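PDB 4Q38: putative uncharacterized protein tcp24 from Actinoplanes teichomyceticus, which transfers long aliphatic acyl groups from acyl-CoA to the amino sugar of teicoplanin-type glycopeptide antibiotics. Local coordinates for residues I23-E28 against W87-R92. Residues are numbered along the deposited sequence; the frame is centred on the assembly and turned at random.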
# COMPACT_ATOMS: atom_id res chain seq x y z
N ILE A 23 4.29 -1.95 26.68
CA ILE A 23 4.54 -0.82 27.59
C ILE A 23 5.81 -0.06 27.19
O ILE A 23 5.80 1.17 27.12
CB ILE A 23 4.56 -1.29 29.07
CG1 ILE A 23 3.14 -1.71 29.50
CG2 ILE A 23 5.08 -0.20 29.98
CD1 ILE A 23 3.08 -2.60 30.72
N ALA A 24 6.88 -0.80 26.89
CA ALA A 24 8.14 -0.20 26.44
C ALA A 24 7.96 0.66 25.20
O ALA A 24 8.51 1.77 25.12
CB ALA A 24 9.19 -1.28 26.18
N LEU A 25 7.20 0.16 24.23
CA LEU A 25 7.05 0.86 22.95
C LEU A 25 5.98 1.94 22.99
O LEU A 25 5.88 2.77 22.07
CB LEU A 25 6.80 -0.13 21.80
CG LEU A 25 7.89 -1.17 21.54
CD1 LEU A 25 7.46 -2.15 20.45
CD2 LEU A 25 9.24 -0.55 21.18
N GLY A 26 5.18 1.95 24.06
CA GLY A 26 4.14 2.96 24.24
C GLY A 26 2.88 2.63 23.46
O GLY A 26 2.08 3.52 23.16
N LEU A 27 2.70 1.35 23.14
CA LEU A 27 1.56 0.87 22.35
C LEU A 27 0.28 0.81 23.19
O LEU A 27 0.32 0.45 24.37
CB LEU A 27 1.89 -0.49 21.72
CG LEU A 27 2.87 -0.44 20.54
CD1 LEU A 27 3.47 -1.81 20.25
CD2 LEU A 27 2.24 0.17 19.29
N GLU A 28 -0.85 1.16 22.58
CA GLU A 28 -2.15 1.18 23.27
C GLU A 28 -2.61 -0.20 23.73
O GLU A 28 -2.18 -1.22 23.19
CB GLU A 28 -3.22 1.85 22.41
CG GLU A 28 -3.62 3.25 22.88
CD GLU A 28 -3.06 4.37 22.02
OE1 GLU A 28 -2.26 4.10 21.11
OE2 GLU A 28 -3.44 5.54 22.26
N TRP A 87 13.06 -5.01 18.55
CA TRP A 87 13.57 -6.18 17.84
C TRP A 87 12.64 -7.36 17.96
O TRP A 87 12.39 -8.06 16.98
CB TRP A 87 14.98 -6.56 18.28
CG TRP A 87 15.69 -7.37 17.21
CD1 TRP A 87 15.74 -8.75 17.09
CD2 TRP A 87 16.42 -6.86 16.04
NE1 TRP A 87 16.45 -9.13 15.98
CE2 TRP A 87 16.88 -8.04 15.30
CE3 TRP A 87 16.74 -5.59 15.56
CZ2 TRP A 87 17.63 -7.93 14.13
CZ3 TRP A 87 17.50 -5.49 14.38
CH2 TRP A 87 17.93 -6.64 13.68
N TRP A 88 12.13 -7.59 19.17
CA TRP A 88 11.14 -8.64 19.44
C TRP A 88 9.99 -8.53 18.47
O TRP A 88 9.57 -9.52 17.85
CB TRP A 88 10.64 -8.52 20.87
CG TRP A 88 9.66 -9.58 21.33
CD1 TRP A 88 9.95 -10.76 22.01
CD2 TRP A 88 8.19 -9.57 21.19
NE1 TRP A 88 8.81 -11.46 22.29
CE2 TRP A 88 7.71 -10.81 21.82
CE3 TRP A 88 7.25 -8.70 20.63
CZ2 TRP A 88 6.36 -11.15 21.88
CZ3 TRP A 88 5.89 -9.05 20.68
CH2 TRP A 88 5.46 -10.24 21.29
N LEU A 89 9.49 -7.31 18.31
CA LEU A 89 8.34 -7.02 17.45
C LEU A 89 8.67 -7.13 15.96
O LEU A 89 7.85 -7.61 15.18
CB LEU A 89 7.80 -5.63 17.77
CG LEU A 89 6.46 -5.26 17.14
CD1 LEU A 89 5.36 -6.16 17.68
CD2 LEU A 89 6.16 -3.80 17.40
N LEU A 90 9.86 -6.69 15.58
CA LEU A 90 10.33 -6.79 14.20
C LEU A 90 10.41 -8.24 13.71
O LEU A 90 9.99 -8.53 12.59
CB LEU A 90 11.70 -6.11 14.06
CG LEU A 90 12.48 -6.30 12.76
CD1 LEU A 90 11.78 -5.61 11.59
CD2 LEU A 90 13.90 -5.78 12.93
N GLU A 91 10.94 -9.12 14.54
CA GLU A 91 11.05 -10.55 14.21
C GLU A 91 9.69 -11.19 13.99
O GLU A 91 9.49 -11.90 13.01
CB GLU A 91 11.75 -11.31 15.34
CG GLU A 91 13.23 -11.01 15.50
CD GLU A 91 13.87 -11.89 16.55
OE1 GLU A 91 13.41 -11.88 17.71
OE2 GLU A 91 14.84 -12.59 16.20
N ARG A 92 8.79 -10.95 14.93
CA ARG A 92 7.46 -11.57 14.93
C ARG A 92 6.53 -10.98 13.87
O ARG A 92 5.72 -11.70 13.29
CB ARG A 92 6.82 -11.51 16.32
CG ARG A 92 7.40 -12.57 17.24
CD ARG A 92 7.52 -12.11 18.68
NE ARG A 92 8.35 -13.05 19.44
CZ ARG A 92 9.68 -13.00 19.52
NH1 ARG A 92 10.36 -12.03 18.91
NH2 ARG A 92 10.35 -13.91 20.22
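Leu25 and Leu89 are the nearest CA pair, 9.7 Å apart. Leu25 comes just before Gly26, where helix 18-25 gives way to a turn, and Leu89 sits within helix 84-98. Helix 18-25 closes with a Schellman motif: Gly26 takes positive phi (81°) as the C-prime residue, Gly26 N bonds to Ile23 O, and Leu27 N bonds to Arg22 O. Leu25, before the turn, and Leu27, just after Gly26, both point their CB toward helix 84-98.

The side chains meet through methyl groups alone. Leu25 CD1 touches Leu89 CD2 at 3.7 Å, and the two side chains cross at a slant. Leu27 CD1 reaches the same methyl more loosely, 4.4 Å from Leu89 CD2. The CG of Leu89 is anti to its own N (chi1 -170°), and chi2 of 64° then turns CD2 toward Leu25 and Leu27. Leu89 also packs on Leu35 and Leu38 of helix 32-41 and on Phe125 of helix 125-143. Leu25 also touches Ala85 of helix 84-98, and Leu27 touches Pro112.

The contact is small, 81 Å² in all, and purely apolar. It joins the end of helix 18-25 to helix 84-98, part of the N-acyltransferase N-terminal domain, away from the ligand sites. With only methyl groups meeting, the interaction is van der Waals and hydrophobic; Leu27 and Leu89 are buried and Leu25 is partly exposed.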